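Local coordinates for 3-oxoadipate enol-lactonase (Burkholderia xenovorans, PDB 2XUA), which probably hydrolyses the enol-lactone of 3-oxoadipate, a ring-opening step of catechol breakdown, as an alpha/beta hydrolase, at residues 109-114 and 199-204; 73-78 and 102-107. One frame throughout, in Å; residues are numbered along the deposited sequence.

Interaction 1. Residues 109-114 and 199-204; sequences LAARHA and RPEAPG
Ala-111, in the last turn of helix 101-112, comes nearest the 199-204 backbone at Gly-204, their CA atoms 6.0 Å apart where the loop tightens into a short 3-10 turn. The gap there is bridged by water. One water lies 2.8 Å from Ala-110 O and a second 2.9 Å from Ala-111 O; both also approach Gly-204 O, the second only weakly, so carbonyls at the C-terminal end of the helix meet the loop through solvent. The direct grip is the salt bridge of Arg-112 and Glu-201. It is a side-on, two-nitrogen pairing: Arg-112 NE gives its hydrogen to Glu-201 OE1 at 2.7 Å (167°), and Arg-112 NH2 gives one to Glu-201 OE2 at 2.6 Å (165°). Both oxygens use their syn lone pairs, and the guanidinium and carboxylate planes lie only 9° apart, a nearly coplanar, bidentate salt bridge that fixes the rotation of both groups. The stretched arginine meets the stretched glutamate nearly perpendicularly, which presents NE and NH2 side-on to the two oxygens. Nearer the backbone, Ala-111 CB packs 3.8 Å from Glu-201 O. This surface contact thus ties the end of helix 101-112 to the loop between helix 183-195 and strand 209-214, with Ala-202 and Pro-203 resting on helix 222-231 and Leu-109 and His-113 on helix 75-88.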
ATOM      1  N   LEU B 109       4.301  20.983  15.898  1.00 22.51           N
ATOM      2  CA  LEU B 109       5.229  20.222  16.699  1.00 22.70           C
ATOM      3  C   LEU B 109       6.464  21.064  16.926  1.00 23.74           C
ATOM      4  O   LEU B 109       6.883  21.215  18.081  1.00 24.76           O
ATOM      5  CB  LEU B 109       5.580  18.928  15.973  1.00 21.14           C
ATOM      6  CG  LEU B 109       5.179  17.529  16.396  1.00 25.11           C
ATOM      7  CD1 LEU B 109       4.388  17.289  17.670  1.00 23.34           C
ATOM      8  CD2 LEU B 109       4.681  16.684  15.188  1.00 19.76           C
ATOM      9  N   ALA B 110       7.032  21.651  15.871  1.00 23.88           N
ATOM     10  CA  ALA B 110       8.221  22.461  16.030  1.00 26.41           C
ATOM     11  C   ALA B 110       8.017  23.731  16.875  1.00 27.87           C
ATOM     12  O   ALA B 110       8.984  24.190  17.468  1.00 28.53           O
ATOM     13  CB  ALA B 110       8.855  22.832  14.691  1.00 26.27           C
ATOM     14  N   ALA B 111       6.797  24.294  16.852  1.00 28.11           N
ATOM     15  CA  ALA B 111       6.453  25.519  17.575  1.00 28.38           C
ATOM     16  C   ALA B 111       6.161  25.263  19.050  1.00 28.65           C
ATOM     17  O   ALA B 111       6.595  26.012  19.927  1.00 28.42           O
ATOM     18  CB  ALA B 111       5.205  26.181  16.901  1.00 28.04           C
ATOM     19  N   ARG B 112       5.372  24.229  19.302  1.00 27.94           N
ATOM     20  CA  ARG B 112       4.859  23.959  20.612  1.00 29.17           C
ATOM     21  C   ARG B 112       5.685  22.831  21.276  1.00 29.34           C
ATOM     22  O   ARG B 112       5.505  22.597  22.449  1.00 29.38           O
ATOM     23  CB  ARG B 112       3.384  23.545  20.544  1.00 28.71           C
ATOM     24  CG  ARG B 112       2.445  24.512  19.766  1.00 28.87           C
ATOM     25  CD  ARG B 112       1.130  23.850  19.500  1.00 29.56           C
ATOM     26  NE  ARG B 112       0.239  24.748  18.779  1.00 34.71           N
ATOM     27  CZ  ARG B 112      -1.051  24.551  18.537  1.00 34.70           C
ATOM     28  NH1 ARG B 112      -1.694  23.470  18.956  1.00 33.69           N
ATOM     29  NH2 ARG B 112      -1.719  25.479  17.872  1.00 37.33           N
ATOM     30  N   HIS B 113       6.566  22.144  20.525  1.00 29.48           N
ATOM     31  CA  HIS B 113       7.415  21.059  21.125  1.00 29.48           C
ATOM     32  C   HIS B 113       8.843  21.017  20.614  1.00 29.17           C
ATOM     33  O   HIS B 113       9.366  19.938  20.252  1.00 29.46           O
ATOM     34  CB  HIS B 113       6.733  19.689  20.998  1.00 28.98           C
ATOM     35  CG  HIS B 113       5.327  19.642  21.527  1.00 29.02           C
ATOM     36  ND1 HIS B 113       4.222  19.979  20.765  1.00 30.46           N
ATOM     37  CD2 HIS B 113       4.841  19.277  22.741  1.00 27.15           C
ATOM     38  CE1 HIS B 113       3.125  19.833  21.490  1.00 29.15           C
ATOM     39  NE2 HIS B 113       3.472  19.384  22.685  1.00 29.80           N
ATOM     40  N   ALA B 114       9.513  22.169  20.583  1.00 28.43           N
ATOM     41  CA  ALA B 114      10.880  22.258  20.095  1.00 29.14           C
ATOM     42  C   ALA B 114      11.830  21.219  20.736  1.00 28.96           C
ATOM     43  O   ALA B 114      12.794  20.764  20.109  1.00 29.39           O
ATOM     44  CB  ALA B 114      11.405  23.616  20.314  1.00 29.72           C
ATOM     45  N   ARG B 199      -0.129  30.378  11.368  1.00 22.21           N
ATOM     46  CA  ARG B 199       0.636  31.509  10.948  1.00 23.23           C
ATOM     47  C   ARG B 199       1.172  32.366  12.127  1.00 23.58           C
ATOM     48  O   ARG B 199       2.288  32.806  12.063  1.00 23.28           O
ATOM     49  CB  ARG B 199      -0.173  32.381   9.968  1.00 24.46           C
ATOM     50  CG  ARG B 199      -0.098  31.901   8.506  1.00 25.87           C
ATOM     51  CD  ARG B 199      -0.961  32.804   7.618  1.00 24.69           C
ATOM     52  NE  ARG B 199      -2.351  32.577   7.951  1.00 31.80           N
ATOM     53  CZ  ARG B 199      -3.366  33.336   7.551  1.00 36.27           C
ATOM     54  NH1 ARG B 199      -3.150  34.411   6.801  1.00 39.35           N
ATOM     55  NH2 ARG B 199      -4.601  33.030   7.915  1.00 35.11           N
ATOM     56  N   PRO B 200       0.381  32.623  13.184  1.00 25.42           N
ATOM     57  CA  PRO B 200       1.026  33.457  14.255  1.00 27.15           C
ATOM     58  C   PRO B 200       2.147  32.713  15.004  1.00 29.32           C
ATOM     59  O   PRO B 200       3.106  33.342  15.457  1.00 29.71           O
ATOM     60  CB  PRO B 200      -0.137  33.743  15.228  1.00 28.13           C
ATOM     61  CG  PRO B 200      -1.387  33.597  14.406  1.00 27.45           C
ATOM     62  CD  PRO B 200      -1.040  32.380  13.478  1.00 25.82           C
ATOM     63  N   GLU B 201       2.054  31.372  15.060  1.00 29.96           N
ATOM     64  CA  GLU B 201       3.024  30.531  15.773  1.00 31.03           C
ATOM     65  C   GLU B 201       4.336  30.239  15.030  1.00 31.10           C
ATOM     66  O   GLU B 201       5.320  29.804  15.641  1.00 31.00           O
ATOM     67  CB  GLU B 201       2.374  29.178  16.135  1.00 32.00           C
ATOM     68  CG  GLU B 201       1.346  29.237  17.252  1.00 34.82           C
ATOM     69  CD  GLU B 201       0.802  27.875  17.636  1.00 42.55           C
ATOM     70  OE1 GLU B 201       1.604  27.010  18.100  1.00 43.51           O
ATOM     71  OE2 GLU B 201      -0.443  27.676  17.486  1.00 43.35           O
ATOM     72  N   ALA B 202       4.354  30.398  13.710  1.00 31.53           N
ATOM     73  CA  ALA B 202       5.519  29.967  12.930  1.00 31.63           C
ATOM     74  C   ALA B 202       6.730  30.805  13.253  1.00 32.62           C
ATOM     75  O   ALA B 202       7.817  30.262  13.412  1.00 31.51           O
ATOM     76  CB  ALA B 202       5.236  29.986  11.452  1.00 31.64           C
ATOM     77  N   PRO B 203       6.565  32.151  13.331  1.00 33.18           N
ATOM     78  CA  PRO B 203       7.760  32.909  13.672  1.00 33.89           C
ATOM     79  C   PRO B 203       8.431  32.494  14.961  1.00 33.25           C
ATOM     80  O   PRO B 203       9.574  32.827  15.145  1.00 34.03           O
ATOM     81  CB  PRO B 203       7.230  34.342  13.775  1.00 33.27           C
ATOM     82  CG  PRO B 203       6.273  34.390  12.707  1.00 33.19           C
ATOM     83  CD  PRO B 203       5.518  33.066  12.824  1.00 33.18           C
ATOM     84  N   GLY B 204       7.729  31.737  15.805  1.00 34.55           N
ATOM     85  CA  GLY B 204       8.240  31.235  17.096  1.00 34.04           C
ATOM     86  C   GLY B 204       9.096  29.966  17.100  1.00 34.69           C
ATOM     87  O   GLY B 204       9.598  29.563  18.168  1.00 34.62           O
TER
HETATM   88  O   HOH W   1      10.021  26.472  18.751  1.00 28.93           O
HETATM   89  O   HOH W   2       7.472  28.643  19.249  1.00 45.33           O

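Interaction 2. Residues 73-78 and 102-107; sequences YTIEQL and GGLTGV
A small, buried and largely apolar contact joins two helices of the alpha/beta hydrolase fold, the first turn of helix 75-88 and the early turns of helix 101-112, which precede and follow the central strand 94-99 in the chain. Ile-75 does most of the reaching. Its CG1 stands anti to the backbone N (chi1 -168°), which carries CD1 across to the second helix, where it lies 4.1 Å from Leu-104 CG and 4.0 Å from Thr-105 CA. Ile-75 and Thr-105 lie alongside each other, pointing opposite ways, with Ile-75 CD1 also 4.0 Å from Thr-105 OG1. Thr-105 turns its two branches to different tasks: CG2 packs 4.0 Å from Leu-78 O, while OG1, 4.2 Å from Leu-78 CB, is hydrogen-bonded to Met-101 O in its own helix. That bond satisfies the buried hydroxyl, and no hydrogen bond crosses between the segments. The start of helix 75-88 is held by a capping box: Gln-77 N donates to Thr-74 OG1 at 3.0 Å, and Thr-74 N donates to Gln-77 OE1 at 2.8 Å. Gly-102 belongs to a GxSxG sequence consistent with the nucleophile elbow of this family, so the helix packed here is probably the one that follows the nucleophile. Ile-75 also touches Ala-108 and Leu-78 touches Met-101 along it, while Tyr-73 and Leu-78 lean on helix 183-195 and Leu-104 reaches Leu-198 in the loop beyond.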
ATOM      1  N   TYR B  73     -11.711  16.563  14.111  1.00 30.32           N
ATOM      2  CA  TYR B  73     -10.400  16.401  14.753  1.00 27.99           C
ATOM      3  C   TYR B  73      -9.794  17.757  14.865  1.00 27.08           C
ATOM      4  O   TYR B  73     -10.248  18.738  14.227  1.00 27.14           O
ATOM      5  CB  TYR B  73      -9.444  15.466  13.970  1.00 25.79           C
ATOM      6  CG  TYR B  73      -9.982  14.096  13.699  1.00 25.52           C
ATOM      7  CD1 TYR B  73     -10.899  13.499  14.547  1.00 21.82           C
ATOM      8  CD2 TYR B  73      -9.512  13.354  12.619  1.00 21.84           C
ATOM      9  CE1 TYR B  73     -11.381  12.230  14.285  1.00 24.76           C
ATOM     10  CE2 TYR B  73      -9.962  12.106  12.372  1.00 23.11           C
ATOM     11  CZ  TYR B  73     -10.907  11.526  13.200  1.00 23.17           C
ATOM     12  OH  TYR B  73     -11.371  10.269  12.910  1.00 22.09           O
ATOM     13  N   THR B  74      -8.755  17.844  15.661  1.00 26.61           N
ATOM     14  CA  THR B  74      -8.100  19.115  15.814  1.00 25.93           C
ATOM     15  C   THR B  74      -6.625  18.929  15.602  1.00 26.44           C
ATOM     16  O   THR B  74      -6.122  17.797  15.759  1.00 26.32           O
ATOM     17  CB  THR B  74      -8.340  19.695  17.227  1.00 27.30           C
ATOM     18  OG1 THR B  74      -7.681  18.866  18.202  1.00 23.47           O
ATOM     19  CG2 THR B  74      -9.863  19.757  17.542  1.00 26.57           C
ATOM     20  N   ILE B  75      -5.942  20.030  15.290  1.00 25.14           N
ATOM     21  CA  ILE B  75      -4.469  20.066  15.167  1.00 26.02           C
ATOM     22  C   ILE B  75      -3.763  19.619  16.478  1.00 26.96           C
ATOM     23  O   ILE B  75      -2.658  19.004  16.430  1.00 24.80           O
ATOM     24  CB  ILE B  75      -3.960  21.422  14.623  1.00 25.48           C
ATOM     25  CG1 ILE B  75      -2.477  21.390  14.219  1.00 26.40           C
ATOM     26  CG2 ILE B  75      -4.185  22.608  15.689  1.00 26.07           C
ATOM     27  CD1 ILE B  75      -2.124  20.360  13.117  1.00 26.62           C
ATOM     28  N   GLU B  76      -4.429  19.874  17.629  1.00 27.17           N
ATOM     29  CA  GLU B  76      -3.956  19.361  18.933  1.00 26.06           C
ATOM     30  C   GLU B  76      -4.108  17.864  19.072  1.00 25.93           C
ATOM     31  O   GLU B  76      -3.295  17.214  19.767  1.00 26.67           O
ATOM     32  CB  GLU B  76      -4.664  20.017  20.153  1.00 26.79           C
ATOM     33  CG  GLU B  76      -4.392  21.485  20.316  1.00 26.27           C
ATOM     34  CD  GLU B  76      -5.149  22.375  19.333  1.00 28.20           C
ATOM     35  OE1 GLU B  76      -6.265  22.011  18.958  1.00 26.33           O
ATOM     36  OE2 GLU B  76      -4.604  23.422  18.921  1.00 27.09           O
ATOM     37  N   GLN B  77      -5.147  17.287  18.497  1.00 24.28           N
ATOM     38  CA  GLN B  77      -5.233  15.848  18.544  1.00 24.20           C
ATOM     39  C   GLN B  77      -4.085  15.287  17.653  1.00 23.82           C
ATOM     40  O   GLN B  77      -3.376  14.329  18.015  1.00 22.63           O
ATOM     41  CB  GLN B  77      -6.565  15.321  18.044  1.00 24.43           C
ATOM     42  CG  GLN B  77      -7.691  15.287  19.125  1.00 28.50           C
ATOM     43  CD  GLN B  77      -9.042  15.184  18.477  1.00 30.45           C
ATOM     44  OE1 GLN B  77      -9.204  15.621  17.340  1.00 28.14           O
ATOM     45  NE2 GLN B  77     -10.019  14.584  19.178  1.00 32.64           N
ATOM     46  N   LEU B  78      -3.910  15.898  16.499  1.00 22.84           N
ATOM     47  CA  LEU B  78      -2.909  15.410  15.546  1.00 22.39           C
ATOM     48  C   LEU B  78      -1.500  15.522  16.076  1.00 23.36           C
ATOM     49  O   LEU B  78      -0.667  14.644  15.832  1.00 24.96           O
ATOM     50  CB  LEU B  78      -3.058  16.085  14.173  1.00 21.78           C
ATOM     51  CG  LEU B  78      -4.410  15.966  13.450  1.00 20.05           C
ATOM     52  CD1 LEU B  78      -4.341  16.899  12.272  1.00 16.79           C
ATOM     53  CD2 LEU B  78      -4.744  14.535  12.966  1.00 18.85           C
ATOM     54  N   GLY B 102       0.643  16.878   7.067  1.00 17.55           N
ATOM     55  CA  GLY B 102       1.824  16.420   7.827  1.00 16.69           C
ATOM     56  C   GLY B 102       2.796  17.550   8.093  1.00 17.49           C
ATOM     57  O   GLY B 102       3.354  17.668   9.203  1.00 17.76           O
ATOM     58  N   GLY B 103       3.003  18.405   7.086  1.00 18.15           N
ATOM     59  CA  GLY B 103       3.881  19.585   7.261  1.00 18.19           C
ATOM     60  C   GLY B 103       3.264  20.520   8.279  1.00 18.77           C
ATOM     61  O   GLY B 103       3.979  21.044   9.135  1.00 17.92           O
ATOM     62  N   LEU B 104       1.938  20.716   8.181  1.00 18.91           N
ATOM     63  CA  LEU B 104       1.154  21.528   9.181  1.00 20.00           C
ATOM     64  C   LEU B 104       1.323  21.021  10.644  1.00 19.35           C
ATOM     65  O   LEU B 104       1.641  21.807  11.585  1.00 20.37           O
ATOM     66  CB  LEU B 104      -0.324  21.572   8.721  1.00 18.96           C
ATOM     67  CG  LEU B 104      -1.317  22.378   9.583  1.00 22.30           C
ATOM     68  CD1 LEU B 104      -0.987  23.851   9.626  1.00 24.14           C
ATOM     69  CD2 LEU B 104      -2.777  22.117   9.169  1.00 26.52           C
ATOM     70  N   THR B 105       1.163  19.705  10.839  1.00 19.07           N
ATOM     71  CA  THR B 105       1.489  19.031  12.120  1.00 18.60           C
ATOM     72  C   THR B 105       2.935  19.320  12.571  1.00 19.87           C
ATOM     73  O   THR B 105       3.250  19.504  13.792  1.00 21.65           O
ATOM     74  CB  THR B 105       1.283  17.520  11.931  1.00 17.94           C
ATOM     75  OG1 THR B 105      -0.071  17.293  11.554  1.00 16.43           O
ATOM     76  CG2 THR B 105       1.548  16.724  13.229  1.00 16.76           C
ATOM     77  N   GLY B 106       3.836  19.343  11.598  1.00 18.74           N
ATOM     78  CA  GLY B 106       5.218  19.594  11.867  1.00 18.57           C
ATOM     79  C   GLY B 106       5.440  21.034  12.322  1.00 19.74           C
ATOM     80  O   GLY B 106       6.273  21.301  13.203  1.00 16.14           O
ATOM     81  N   VAL B 107       4.701  21.975  11.720  1.00 19.31           N
ATOM     82  CA  VAL B 107       4.754  23.360  12.231  1.00 19.90           C
ATOM     83  C   VAL B 107       4.281  23.391  13.675  1.00 20.35           C
ATOM     84  O   VAL B 107       4.962  23.984  14.492  1.00 23.58           O
ATOM     85  CB  VAL B 107       3.914  24.361  11.353  1.00 19.54           C
ATOM     86  CG1 VAL B 107       3.787  25.727  12.035  1.00 19.98           C
ATOM     87  CG2 VAL B 107       4.511  24.440   9.955  1.00 16.23           C
TER

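Both contacts use helix 101-112. Interaction 2 packs its early turns in the buried interior, whereas interaction 1 takes its C-terminal end at the surface; their centres lie about 11 Å apart, on the same side of the chain's centre. The chemistry follows the place: aliphatic carbons and an internally bonded threonine inside, a bidentate salt bridge and bridging waters outside. The two are joined directly, because Arg-112 of interaction 1 sends NH1 to Glu-76 OE2 of interaction 2, a salt bridge of 2.9 Å. Two carboxylates therefore hold the orientation of the Arg-112 guanidinium, which links helix 75-88, helix 101-112 and the 199-204 loop at the surface, beside the apolar contact.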